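Local coordinates for protein probable WRKY transcription factor 52 (Arabidopsis thaliana, PDB 4C6S) that binds W-box DNA as a transcription factor and, paired with RPS4, acts as an immune receptor recognising bacterial effectors, this chain being its TIR domain, at residues 39-44 against 75-80; 10-15 against 35-40; 53-58 against 85-90. One frame throughout, in Å; residues are numbered along the deposited sequence.

Contact 1 (39-44 against 75-80)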
ATOM      1  N   ASP A  39     -12.541  -1.220 -11.389  1.00 31.89           N
ATOM      2  CA  ASP A  39     -12.372  -2.583 -10.890  1.00 35.79           C
ATOM      3  C   ASP A  39     -12.858  -3.519 -11.991  1.00 33.67           C
ATOM      4  O   ASP A  39     -14.037  -3.506 -12.326  1.00 36.02           O
ATOM      5  CB  ASP A  39     -13.224  -2.733  -9.610  1.00 40.11           C
ATOM      6  CG  ASP A  39     -13.191  -4.137  -9.005  1.00 45.64           C
ATOM      7  OD1 ASP A  39     -12.719  -5.088  -9.660  1.00 41.61           O
ATOM      8  OD2 ASP A  39     -13.679  -4.288  -7.862  1.00 44.59           O
ATOM      9  N   VAL A  40     -11.968  -4.343 -12.550  1.00 24.37           N
ATOM     10  CA  VAL A  40     -12.335  -5.177 -13.696  1.00 29.37           C
ATOM     11  C   VAL A  40     -13.183  -6.380 -13.284  1.00 33.77           C
ATOM     12  O   VAL A  40     -13.656  -7.128 -14.138  1.00 35.39           O
ATOM     13  CB  VAL A  40     -11.094  -5.681 -14.495  1.00 29.93           C
ATOM     14  CG1 VAL A  40     -10.284  -4.507 -15.030  1.00 29.05           C
ATOM     15  CG2 VAL A  40     -10.220  -6.571 -13.619  1.00 29.47           C
ATOM     16  N   ASP A  41     -13.369  -6.563 -11.979  1.00 33.39           N
ATOM     17  CA  ASP A  41     -14.117  -7.711 -11.469  1.00 40.02           C
ATOM     18  C   ASP A  41     -15.614  -7.442 -11.363  1.00 51.63           C
ATOM     19  O   ASP A  41     -16.376  -8.307 -10.933  1.00 54.95           O
ATOM     20  CB  ASP A  41     -13.584  -8.141 -10.100  1.00 42.03           C
ATOM     21  CG  ASP A  41     -12.258  -8.858 -10.190  1.00 41.96           C
ATOM     22  OD1 ASP A  41     -12.042  -9.569 -11.192  1.00 42.11           O
ATOM     23  OD2 ASP A  41     -11.443  -8.718  -9.260  1.00 40.62           O
ATOM     24  N   ILE A  42     -16.044  -6.243 -11.738  1.00 55.63           N
ATOM     25  CA  ILE A  42     -17.465  -5.921 -11.649  1.00 62.41           C
ATOM     26  C   ILE A  42     -18.259  -6.568 -12.787  1.00 68.66           C
ATOM     27  O   ILE A  42     -17.679  -7.016 -13.778  1.00 63.83           O
ATOM     28  CB  ILE A  42     -17.727  -4.392 -11.522  1.00 53.51           C
ATOM     29  CG1 ILE A  42     -16.940  -3.583 -12.548  1.00 51.31           C
ATOM     30  CG2 ILE A  42     -17.287  -3.894 -10.159  1.00 53.90           C
ATOM     31  CD1 ILE A  42     -17.359  -3.754 -13.956  1.00 57.94           C
ATOM     32  N   ASP A  43     -19.578  -6.629 -12.630  1.00 81.15           N
ATOM     33  CA  ASP A  43     -20.456  -7.166 -13.665  1.00 91.34           C
ATOM     34  C   ASP A  43     -20.302  -6.373 -14.959  1.00 89.49           C
ATOM     35  O   ASP A  43     -20.052  -5.168 -14.922  1.00 87.51           O
ATOM     36  CB  ASP A  43     -21.906  -7.115 -13.186  1.00105.27           C
ATOM     37  CG  ASP A  43     -22.241  -5.804 -12.503  1.00111.61           C
ATOM     38  OD1 ASP A  43     -22.041  -5.699 -11.274  1.00112.68           O
ATOM     39  OD2 ASP A  43     -22.693  -4.873 -13.197  1.00115.06           O
ATOM     40  N   ASP A  44     -20.451  -7.041 -16.101  1.00 83.90           N
ATOM     41  CA  ASP A  44     -20.310  -6.369 -17.393  1.00 85.09           C
ATOM     42  C   ASP A  44     -21.392  -5.311 -17.618  1.00 81.98           C
ATOM     43  O   ASP A  44     -21.284  -4.475 -18.518  1.00 80.63           O
ATOM     44  CB  ASP A  44     -20.270  -7.386 -18.539  1.00 92.14           C
ATOM     45  CG  ASP A  44     -18.887  -7.984 -18.734  1.00 96.26           C
ATOM     46  OD1 ASP A  44     -18.536  -8.929 -17.998  1.00 98.27           O
ATOM     47  OD2 ASP A  44     -18.149  -7.500 -19.620  1.00 97.20           O
ATOM     48  N   LEU A  75      -7.734 -12.480 -21.278  1.00 29.14           N
ATOM     49  CA  LEU A  75      -8.942 -12.464 -22.105  1.00 35.35           C
ATOM     50  C   LEU A  75     -10.184 -12.278 -21.243  1.00 37.52           C
ATOM     51  O   LEU A  75     -11.147 -11.608 -21.636  1.00 35.81           O
ATOM     52  CB  LEU A  75      -9.062 -13.763 -22.903  1.00 38.32           C
ATOM     53  CG  LEU A  75      -8.063 -13.986 -24.042  1.00 37.85           C
ATOM     54  CD1 LEU A  75      -8.253 -15.364 -24.648  1.00 37.01           C
ATOM     55  CD2 LEU A  75      -8.233 -12.925 -25.101  1.00 37.57           C
ATOM     56  N   ASP A  76     -10.148 -12.872 -20.055  1.00 32.01           N
ATOM     57  CA  ASP A  76     -11.296 -12.873 -19.163  1.00 36.93           C
ATOM     58  C   ASP A  76     -11.585 -11.491 -18.571  1.00 38.68           C
ATOM     59  O   ASP A  76     -12.747 -11.106 -18.426  1.00 38.58           O
ATOM     60  CB  ASP A  76     -11.071 -13.882 -18.039  1.00 45.46           C
ATOM     61  CG  ASP A  76     -12.272 -14.019 -17.135  1.00 63.52           C
ATOM     62  OD1 ASP A  76     -13.414 -13.975 -17.646  1.00 68.01           O
ATOM     63  OD2 ASP A  76     -12.074 -14.167 -15.911  1.00 71.58           O
ATOM     64  N   LYS A  77     -10.532 -10.745 -18.241  1.00 33.11           N
ATOM     65  CA  LYS A  77     -10.697  -9.536 -17.436  1.00 34.74           C
ATOM     66  C   LYS A  77     -10.090  -8.270 -18.020  1.00 33.31           C
ATOM     67  O   LYS A  77     -10.600  -7.180 -17.778  1.00 34.20           O
ATOM     68  CB  LYS A  77     -10.095  -9.744 -16.043  1.00 38.16           C
ATOM     69  CG  LYS A  77     -10.846 -10.712 -15.156  1.00 43.24           C
ATOM     70  CD  LYS A  77     -10.262 -10.720 -13.752  1.00 46.72           C
ATOM     71  CE  LYS A  77     -10.884 -11.816 -12.895  1.00 48.87           C
ATOM     72  NZ  LYS A  77     -10.435 -11.703 -11.469  1.00 47.49           N
ATOM     73  N   PHE A  78      -8.983  -8.390 -18.742  1.00 30.57           N
ATOM     74  CA  PHE A  78      -8.259  -7.187 -19.149  1.00 25.90           C
ATOM     75  C   PHE A  78      -8.323  -6.863 -20.644  1.00 29.09           C
ATOM     76  O   PHE A  78      -8.118  -5.713 -21.026  1.00 29.16           O
ATOM     77  CB  PHE A  78      -6.818  -7.225 -18.634  1.00 23.11           C
ATOM     78  CG  PHE A  78      -6.701  -6.925 -17.154  1.00 26.26           C
ATOM     79  CD1 PHE A  78      -6.593  -5.614 -16.702  1.00 27.47           C
ATOM     80  CD2 PHE A  78      -6.738  -7.947 -16.217  1.00 28.13           C
ATOM     81  CE1 PHE A  78      -6.481  -5.312 -15.338  1.00 23.53           C
ATOM     82  CE2 PHE A  78      -6.649  -7.663 -14.846  1.00 24.44           C
ATOM     83  CZ  PHE A  78      -6.519  -6.339 -14.406  1.00 24.29           C
ATOM     84  N   ALA A  79      -8.618  -7.854 -21.486  1.00 32.72           N
ATOM     85  CA  ALA A  79      -8.804  -7.577 -22.911  1.00 30.76           C
ATOM     86  C   ALA A  79      -9.824  -6.456 -23.121  1.00 33.08           C
ATOM     87  O   ALA A  79      -9.652  -5.610 -23.995  1.00 39.76           O
ATOM     88  CB  ALA A  79      -9.236  -8.829 -23.671  1.00 31.34           C
ATOM     89  N   LYS A  80     -10.881  -6.451 -22.314  1.00 35.22           N
ATOM     90  CA  LYS A  80     -11.925  -5.442 -22.449  1.00 35.79           C
ATOM     91  C   LYS A  80     -11.426  -4.048 -22.064  1.00 34.49           C
ATOM     92  O   LYS A  80     -12.014  -3.048 -22.482  1.00 40.64           O
ATOM     93  CB  LYS A  80     -13.159  -5.819 -21.625  1.00 35.57           C
ATOM     94  CG  LYS A  80     -12.922  -5.816 -20.118  1.00 38.05           C
ATOM     95  CD  LYS A  80     -14.133  -6.377 -19.381  1.00 43.27           C
ATOM     96  CE  LYS A  80     -14.087  -6.025 -17.901  1.00 47.00           C
ATOM     97  NZ  LYS A  80     -13.710  -7.160 -17.026  1.00 52.45           N
TER
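Val40 and Lys77 bring their CA atoms to 6.0 Å where the type I turn from Asp39 to Ile42, at the C-terminal end of strand 35-39, meets one flank of helix 74-82, which has a wider pi-type turn at 75-78. The setting is the TIR fold, a five-stranded parallel sheet with helices on both faces, and the example illustrates how a loop after an outermost strand is held by both apolar and charged groups of a helix. Val40 turns its side chain to the helix and lays CG2 over a face of the Phe78 ring, a CH-pi contact with CG2 4.2 Å from the ring centroid. Two lysines, one helical turn apart, reach back to the loop. Lys77, extended beyond CG, passes Val40 and forms a salt bridge from NZ to Asp41 OD1 at 2.7 Å, on the syn side of the carboxylate; the other oxygen, OD2, accepts from the backbone N of Glu14. Asp39 OD1 accepts from Asp41 N in an Asx turn, meeting it from above the carboxylate plane. Lys80 is bent at its last torsion (chi4 -105°), which places NZ between the loop and its own helix, within reach of a carbonyl of each. There NZ donates to Val40 O at 2.9 Å, in the carbonyl plane and on a lone pair, and to Lys77 O at 3.2 Å.

Contact 2 (10-15 against 35-40)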
ATOM      1  N   ILE A  10      -6.945   3.952 -13.928  1.00 22.24           N
ATOM      2  CA  ILE A  10      -6.268   2.764 -13.406  1.00 21.20           C
ATOM      3  C   ILE A  10      -7.254   1.615 -13.366  1.00 24.14           C
ATOM      4  O   ILE A  10      -8.301   1.734 -12.722  1.00 25.85           O
ATOM      5  CB  ILE A  10      -5.796   2.987 -11.972  1.00 21.78           C
ATOM      6  CG1 ILE A  10      -4.871   4.198 -11.882  1.00 22.70           C
ATOM      7  CG2 ILE A  10      -5.100   1.704 -11.449  1.00 21.19           C
ATOM      8  CD1 ILE A  10      -4.715   4.723 -10.453  1.00 23.65           C
ATOM      9  N   SER A  11      -6.938   0.509 -14.039  1.00 20.74           N
ATOM     10  CA  SER A  11      -7.792  -0.680 -13.966  1.00 21.36           C
ATOM     11  C   SER A  11      -7.093  -1.732 -13.114  1.00 25.38           C
ATOM     12  O   SER A  11      -5.867  -1.840 -13.154  1.00 26.14           O
ATOM     13  CB  SER A  11      -8.078  -1.231 -15.358  1.00 23.84           C
ATOM     14  OG  SER A  11      -6.884  -1.321 -16.115  1.00 27.40           O
ATOM     15  N   CYS A  12      -7.866  -2.490 -12.336  1.00 22.82           N
ATOM     16  CA  CYS A  12      -7.293  -3.489 -11.425  1.00 21.91           C
ATOM     17  C   CYS A  12      -8.320  -4.522 -11.027  1.00 26.10           C
ATOM     18  O   CYS A  12      -9.511  -4.374 -11.320  1.00 28.13           O
ATOM     19  CB  CYS A  12      -6.734  -2.816 -10.155  1.00 20.96           C
ATOM     20  SG  CYS A  12      -8.009  -2.034  -9.105  1.00 26.27           S
ATOM     21  N   VAL A  13      -7.861  -5.577 -10.353  1.00 24.14           N
ATOM     22  CA  VAL A  13      -8.782  -6.553  -9.781  1.00 26.37           C
ATOM     23  C   VAL A  13      -9.167  -6.105  -8.369  1.00 25.80           C
ATOM     24  O   VAL A  13      -8.503  -5.257  -7.783  1.00 25.31           O
ATOM     25  CB  VAL A  13      -8.182  -7.967  -9.768  1.00 28.70           C
ATOM     26  CG1 VAL A  13      -7.849  -8.411 -11.187  1.00 30.88           C
ATOM     27  CG2 VAL A  13      -6.937  -7.998  -8.903  1.00 28.21           C
ATOM     28  N   GLU A  14     -10.242  -6.668  -7.824  1.00 28.25           N
ATOM     29  CA  GLU A  14     -10.781  -6.155  -6.565  1.00 28.36           C
ATOM     30  C   GLU A  14      -9.817  -6.331  -5.401  1.00 30.23           C
ATOM     31  O   GLU A  14      -9.780  -5.497  -4.494  1.00 30.39           O
ATOM     32  CB  GLU A  14     -12.147  -6.780  -6.254  1.00 31.87           C
ATOM     33  CG  GLU A  14     -12.103  -8.264  -5.975  1.00 53.80           C
ATOM     34  CD  GLU A  14     -13.479  -8.903  -6.022  1.00 67.88           C
ATOM     35  OE1 GLU A  14     -14.484  -8.159  -5.977  1.00 74.98           O
ATOM     36  OE2 GLU A  14     -13.549 -10.149  -6.109  1.00 70.43           O
ATOM     37  N   GLU A  15      -9.005  -7.388  -5.454  1.00 27.85           N
ATOM     38  CA  GLU A  15      -8.055  -7.700  -4.379  1.00 33.07           C
ATOM     39  C   GLU A  15      -7.058  -6.584  -4.048  1.00 30.68           C
ATOM     40  O   GLU A  15      -6.588  -6.491  -2.914  1.00 29.81           O
ATOM     41  CB  GLU A  15      -7.287  -8.998  -4.686  1.00 36.84           C
ATOM     42  CG  GLU A  15      -8.157 -10.214  -4.995  1.00 53.62           C
ATOM     43  CD  GLU A  15      -8.555 -10.326  -6.469  1.00 62.64           C
ATOM     44  OE1 GLU A  15      -9.476  -9.602  -6.898  1.00 56.36           O
ATOM     45  OE2 GLU A  15      -7.954 -11.150  -7.199  1.00 73.42           O
ATOM     46  N   ASN A  35      -7.430  11.243 -11.751  1.00 26.94           N
ATOM     47  CA  ASN A  35      -7.480   9.817 -12.075  1.00 23.58           C
ATOM     48  C   ASN A  35      -8.737   9.156 -11.542  1.00 25.79           C
ATOM     49  O   ASN A  35      -9.384   9.671 -10.616  1.00 30.36           O
ATOM     50  CB  ASN A  35      -6.208   9.085 -11.602  1.00 23.88           C
ATOM     51  CG  ASN A  35      -6.112   8.978 -10.084  1.00 27.05           C
ATOM     52  OD1 ASN A  35      -6.519   7.970  -9.488  1.00 28.65           O
ATOM     53  ND2 ASN A  35      -5.576  10.017  -9.450  1.00 26.32           N
ATOM     54  N   VAL A  36      -9.113   8.041 -12.159  1.00 27.90           N
ATOM     55  CA  VAL A  36     -10.251   7.276 -11.681  1.00 25.04           C
ATOM     56  C   VAL A  36      -9.808   5.828 -11.661  1.00 25.25           C
ATOM     57  O   VAL A  36      -8.827   5.456 -12.319  1.00 25.06           O
ATOM     58  CB  VAL A  36     -11.493   7.433 -12.580  1.00 32.52           C
ATOM     59  CG1 VAL A  36     -11.891   8.894 -12.693  1.00 42.14           C
ATOM     60  CG2 VAL A  36     -11.214   6.851 -13.953  1.00 30.50           C
ATOM     61  N   VAL A  37     -10.515   5.008 -10.892  1.00 27.45           N
ATOM     62  CA  VAL A  37     -10.147   3.599 -10.788  1.00 24.43           C
ATOM     63  C   VAL A  37     -11.315   2.758 -11.280  1.00 24.80           C
ATOM     64  O   VAL A  37     -12.469   3.018 -10.925  1.00 27.62           O
ATOM     65  CB  VAL A  37      -9.786   3.200  -9.336  1.00 27.99           C
ATOM     66  CG1 VAL A  37      -9.522   1.717  -9.256  1.00 25.97           C
ATOM     67  CG2 VAL A  37      -8.548   3.948  -8.865  1.00 27.52           C
ATOM     68  N   VAL A  38     -11.007   1.770 -12.115  1.00 25.93           N
ATOM     69  CA  VAL A  38     -12.007   0.813 -12.576  1.00 32.21           C
ATOM     70  C   VAL A  38     -11.627  -0.588 -12.121  1.00 28.49           C
ATOM     71  O   VAL A  38     -10.534  -1.078 -12.415  1.00 25.55           O
ATOM     72  CB  VAL A  38     -12.145   0.836 -14.102  1.00 36.47           C
ATOM     73  CG1 VAL A  38     -13.054  -0.298 -14.573  1.00 40.59           C
ATOM     74  CG2 VAL A  38     -12.693   2.168 -14.549  1.00 36.09           C
ATOM     75  N   ASP A  39     -12.541  -1.220 -11.389  1.00 31.89           N
ATOM     76  CA  ASP A  39     -12.372  -2.583 -10.890  1.00 35.79           C
ATOM     77  C   ASP A  39     -12.858  -3.519 -11.991  1.00 33.67           C
ATOM     78  O   ASP A  39     -14.037  -3.506 -12.326  1.00 36.02           O
ATOM     79  CB  ASP A  39     -13.224  -2.733  -9.610  1.00 40.11           C
ATOM     80  CG  ASP A  39     -13.191  -4.137  -9.005  1.00 45.64           C
ATOM     81  OD1 ASP A  39     -12.719  -5.088  -9.660  1.00 41.61           O
ATOM     82  OD2 ASP A  39     -13.679  -4.288  -7.862  1.00 44.59           O
ATOM     83  N   VAL A  40     -11.968  -4.343 -12.550  1.00 24.37           N
ATOM     84  CA  VAL A  40     -12.335  -5.177 -13.696  1.00 29.37           C
ATOM     85  C   VAL A  40     -13.183  -6.380 -13.284  1.00 33.77           C
ATOM     86  O   VAL A  40     -13.656  -7.128 -14.138  1.00 35.39           O
ATOM     87  CB  VAL A  40     -11.094  -5.681 -14.495  1.00 29.93           C
ATOM     88  CG1 VAL A  40     -10.284  -4.507 -15.030  1.00 29.05           C
ATOM     89  CG2 VAL A  40     -10.220  -6.571 -13.619  1.00 29.47           C
TER
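Val40 sets CG2 against the carbonyl of Cys12, 3.3 Å from its O atom, and meets Val13 CG1 with the same methyl at 3.9 Å, its CG1 leaning on Ser11 CB. Leading up to this point, two parallel strands, joined in a beta-alpha-beta crossover through helix 20-30, run at 20° and show how such pairs share their bonds: Ile10 and Cys12 each donate and accept, Ile10 N to Val36 O, Val38 N to Ile10 O, Cys12 N to Val38 O, and Val40 N to Cys12 O at 2.7 Å. On one face, Cys12 SG lies between the backbone N and the carbonyl carbon (chi1 66°), touching Val37 CG1 at 4.0 Å; Ile10 CD1 reaches Asn35 OD1 at 3.8 Å, an oxygen hydrogen-bonded to Ser25 OG. Past the strands, Glu14 CB abuts Asp39 OD2 at 3.3 Å and Glu14 OE1 comes to 4.4 Å from it, a probably unfavourable like-charge approach; Asp39 OD1 is turned to Asp41 N. Strand 35-39 lies at an edge of the sheet within this chain, with strand 59-65 on the other side of strand 8-12. Helix 20-30 packs on Ile10, Cys12 and Val37, whereas helix 74-82 meets Ser11 and Val40.

Contact 3 (53-58 against 85-90)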
ATOM      1  N   LYS A  53     -14.907   6.036 -18.987  1.00 48.19           N
ATOM      2  CA  LYS A  53     -13.775   6.425 -18.146  1.00 47.67           C
ATOM      3  C   LYS A  53     -12.470   5.975 -18.791  1.00 46.21           C
ATOM      4  O   LYS A  53     -11.486   6.717 -18.821  1.00 51.37           O
ATOM      5  CB  LYS A  53     -13.873   5.768 -16.765  1.00 42.75           C
ATOM      6  CG  LYS A  53     -14.981   6.258 -15.835  1.00 48.30           C
ATOM      7  CD  LYS A  53     -15.244   5.170 -14.790  1.00 51.54           C
ATOM      8  CE  LYS A  53     -15.407   5.710 -13.381  1.00 56.35           C
ATOM      9  NZ  LYS A  53     -15.057   4.657 -12.368  1.00 55.22           N
ATOM     10  N   ILE A  54     -12.470   4.745 -19.295  1.00 39.90           N
ATOM     11  CA  ILE A  54     -11.275   4.160 -19.885  1.00 37.03           C
ATOM     12  C   ILE A  54     -11.023   4.787 -21.249  1.00 38.26           C
ATOM     13  O   ILE A  54      -9.917   5.236 -21.540  1.00 37.82           O
ATOM     14  CB  ILE A  54     -11.402   2.627 -20.044  1.00 39.30           C
ATOM     15  CG1 ILE A  54     -11.863   1.985 -18.734  1.00 43.23           C
ATOM     16  CG2 ILE A  54     -10.078   2.019 -20.489  1.00 38.88           C
ATOM     17  CD1 ILE A  54     -11.927   0.466 -18.779  1.00 43.17           C
ATOM     18  N   GLU A  55     -12.062   4.835 -22.074  1.00 37.28           N
ATOM     19  CA  GLU A  55     -11.937   5.388 -23.415  1.00 39.80           C
ATOM     20  C   GLU A  55     -11.449   6.840 -23.436  1.00 41.60           C
ATOM     21  O   GLU A  55     -10.646   7.217 -24.290  1.00 50.99           O
ATOM     22  CB  GLU A  55     -13.272   5.260 -24.157  1.00 45.04           C
ATOM     23  CG  GLU A  55     -13.605   3.818 -24.514  1.00 45.91           C
ATOM     24  CD  GLU A  55     -15.023   3.645 -25.006  1.00 54.96           C
ATOM     25  OE1 GLU A  55     -15.912   4.384 -24.537  1.00 59.45           O
ATOM     26  OE2 GLU A  55     -15.245   2.760 -25.856  1.00 55.43           O
ATOM     27  N   LYS A  56     -11.925   7.649 -22.494  1.00 37.05           N
ATOM     28  CA  LYS A  56     -11.590   9.068 -22.486  1.00 39.52           C
ATOM     29  C   LYS A  56     -10.273   9.366 -21.768  1.00 36.35           C
ATOM     30  O   LYS A  56      -9.784  10.492 -21.813  1.00 41.22           O
ATOM     31  CB  LYS A  56     -12.713   9.891 -21.857  1.00 42.22           C
ATOM     32  CG  LYS A  56     -14.011   9.903 -22.642  1.00 46.21           C
ATOM     33  CD  LYS A  56     -14.937  10.977 -22.095  1.00 52.82           C
ATOM     34  CE  LYS A  56     -16.244  11.040 -22.865  1.00 60.09           C
ATOM     35  NZ  LYS A  56     -17.194  11.993 -22.228  1.00 66.37           N
ATOM     36  N   ALA A  57      -9.702   8.364 -21.107  1.00 36.54           N
ATOM     37  CA  ALA A  57      -8.440   8.562 -20.383  1.00 34.64           C
ATOM     38  C   ALA A  57      -7.269   8.823 -21.335  1.00 39.34           C
ATOM     39  O   ALA A  57      -7.148   8.176 -22.379  1.00 37.94           O
ATOM     40  CB  ALA A  57      -8.137   7.364 -19.476  1.00 28.84           C
ATOM     41  N   GLY A  58      -6.414   9.778 -20.979  1.00 38.07           N
ATOM     42  CA  GLY A  58      -5.207  10.018 -21.750  1.00 37.62           C
ATOM     43  C   GLY A  58      -4.186   8.919 -21.512  1.00 34.71           C
ATOM     44  O   GLY A  58      -3.389   8.587 -22.384  1.00 34.75           O
ATOM     45  N   GLN A  85      -8.644   1.278 -25.804  1.00 51.65           N
ATOM     46  CA  GLN A  85      -7.583   2.160 -26.276  1.00 57.67           C
ATOM     47  C   GLN A  85      -7.830   2.682 -27.684  1.00 68.68           C
ATOM     48  O   GLN A  85      -7.514   3.830 -27.983  1.00 77.95           O
ATOM     49  CB  GLN A  85      -6.214   1.483 -26.240  1.00 55.64           C
ATOM     50  CG  GLN A  85      -5.085   2.459 -26.585  1.00 62.90           C
ATOM     51  CD  GLN A  85      -3.808   1.781 -27.034  1.00 64.47           C
ATOM     52  OE1 GLN A  85      -3.795   0.589 -27.341  1.00 60.23           O
ATOM     53  NE2 GLN A  85      -2.722   2.546 -27.083  1.00 69.30           N
ATOM     54  N   ARG A  86      -8.382   1.851 -28.559  1.00 68.46           N
ATOM     55  CA  ARG A  86      -8.532   2.285 -29.944  1.00 79.96           C
ATOM     56  C   ARG A  86      -9.609   3.354 -30.157  1.00 88.31           C
ATOM     57  O   ARG A  86      -9.653   3.978 -31.214  1.00 94.14           O
ATOM     58  CB  ARG A  86      -8.688   1.107 -30.911  1.00 82.63           C
ATOM     59  CG  ARG A  86      -9.430  -0.100 -30.376  1.00 79.13           C
ATOM     60  CD  ARG A  86     -10.055  -0.832 -31.548  1.00 84.32           C
ATOM     61  NE  ARG A  86     -10.693   0.125 -32.449  1.00 93.74           N
ATOM     62  CZ  ARG A  86     -11.332  -0.195 -33.569  1.00 96.20           C
ATOM     63  NH1 ARG A  86     -11.430  -1.461 -33.947  1.00 93.34           N
ATOM     64  NH2 ARG A  86     -11.877   0.755 -34.312  1.00103.75           N
ATOM     65  N   ASN A  87     -10.446   3.589 -29.147  1.00 90.09           N
ATOM     66  CA  ASN A  87     -11.350   4.745 -29.156  1.00103.17           C
ATOM     67  C   ASN A  87     -10.579   6.040 -28.863  1.00108.83           C
ATOM     68  O   ASN A  87     -11.165   7.119 -28.727  1.00114.90           O
ATOM     69  CB  ASN A  87     -12.495   4.541 -28.151  1.00104.85           C
ATOM     70  CG  ASN A  87     -13.549   5.647 -28.209  1.00115.31           C
ATOM     71  OD1 ASN A  87     -14.207   5.944 -27.210  1.00116.30           O
ATOM     72  ND2 ASN A  87     -13.701   6.265 -29.376  1.00122.13           N
ATOM     73  N   ASN A  88      -9.255   5.920 -28.797  1.00 79.12           N
ATOM     74  CA  ASN A  88      -8.376   7.007 -28.395  1.00 78.30           C
ATOM     75  C   ASN A  88      -6.921   6.609 -28.639  1.00 82.74           C
ATOM     76  O   ASN A  88      -6.236   6.194 -27.710  1.00 78.99           O
ATOM     77  CB  ASN A  88      -8.591   7.286 -26.901  1.00 70.40           C
ATOM     78  CG  ASN A  88      -7.937   8.575 -26.433  1.00 67.09           C
ATOM     79  OD1 ASN A  88      -7.185   9.214 -27.167  1.00 71.46           O
ATOM     80  ND2 ASN A  88      -8.216   8.954 -25.187  1.00 57.89           N
ATOM     81  N   LYS A  89      -6.433   6.718 -29.872  1.00 90.42           N
ATOM     82  CA  LYS A  89      -5.042   6.335 -30.139  1.00 93.86           C
ATOM     83  C   LYS A  89      -4.056   7.440 -29.711  1.00 90.65           C
ATOM     84  O   LYS A  89      -2.858   7.382 -29.998  1.00 91.80           O
ATOM     85  CB  LYS A  89      -4.851   5.893 -31.599  1.00102.78           C
ATOM     86  CG  LYS A  89      -3.522   5.180 -31.900  1.00103.75           C
ATOM     87  CD  LYS A  89      -3.205   4.034 -30.935  1.00 98.78           C
ATOM     88  CE  LYS A  89      -1.731   3.639 -31.047  1.00 97.08           C
ATOM     89  NZ  LYS A  89      -1.459   2.219 -30.691  1.00 93.73           N
ATOM     90  N   ASP A  90      -4.574   8.445 -29.009  1.00 83.92           N
ATOM     91  CA  ASP A  90      -3.733   9.365 -28.249  1.00 72.15           C
ATOM     92  C   ASP A  90      -3.494   8.786 -26.855  1.00 62.36           C
ATOM     93  O   ASP A  90      -2.711   9.322 -26.065  1.00 58.60           O
ATOM     94  CB  ASP A  90      -4.408  10.727 -28.114  1.00 71.73           C
ATOM     95  CG  ASP A  90      -4.119  11.644 -29.283  1.00 75.97           C
ATOM     96  OD1 ASP A  90      -2.955  11.697 -29.735  1.00 77.20           O
ATOM     97  OD2 ASP A  90      -5.064  12.318 -29.739  1.00 78.79           O
TER
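Glu55 and Asn88 meet through a backbone carbonyl and a side-chain amide: Asn88 ND2 donates to Glu55 O at 3.1 Å with an N-H...O angle of 153°. The acceptor lies close to the amide plane of Asn88, while the donor is tilted slightly from the carbonyl plane. This is a compact example of a general device, a side-chain amide binding a main-chain carbonyl at the last turn of a helix, where the helix itself has few N-H groups left to offer. The amide also comes close to Ala57 O, but the angle is too poor for a hydrogen bond there. Beside it, Asn87 rests on the side chain of Glu55. Asn87 OD1 lies 3.3 Å from both Glu55 CB and Glu55 CD, and the amide and carboxylate planes stand 68° apart, so the two flat groups do not stack; Asn87 is poorly ordered, and its part in the contact is correspondingly less certain.

In the next shell, the Asn88 amide is set by its own loop. Its CG stands opposite the backbone N (chi1 -168°), which sends the group across to the helix end, while OD1 accepts a weak bond from Asp90 N. Asn88 N donates to Gln85 O at 2.8 Å, closing the turn from Gln85 to Asn88. Gln91 extends the same pattern: its NE2 donates to both Ile54 O and Ala57 O, and its backbone O accepts from Gln85 NE2. The C-terminal end of helix 51-56 of the TIR domain is thus joined to the loop that follows helix 74-82 and leads into strand 92-98, while Gly58 leads into strand 59-65 and shares backbone hydrogen bonds with Phe7 and Ala92.

In the fold
Contacts 1 and 2 share Asp39 and Val40, and their centres are 10 Å apart: the parallel strand pairing of contact 2 runs directly into the turn that contact 1 fastens to helix 74-82. They also touch through Phe78 CE2 and Val13 CG1, 3.9 Å apart. Contact 3 lies about 16 Å, centre to centre, from each of the others. It meets contact 2 through Lys53, whose CD lies 3.9 Å from Val38 CG2, but stays about 5 Å from contact 1 at the nearest atoms. A bound sulfate, probably from the crystallisation liquor, lies about 5 Å from the side chain of Val13, and a sodium ion about 6 Å from that of Asn35.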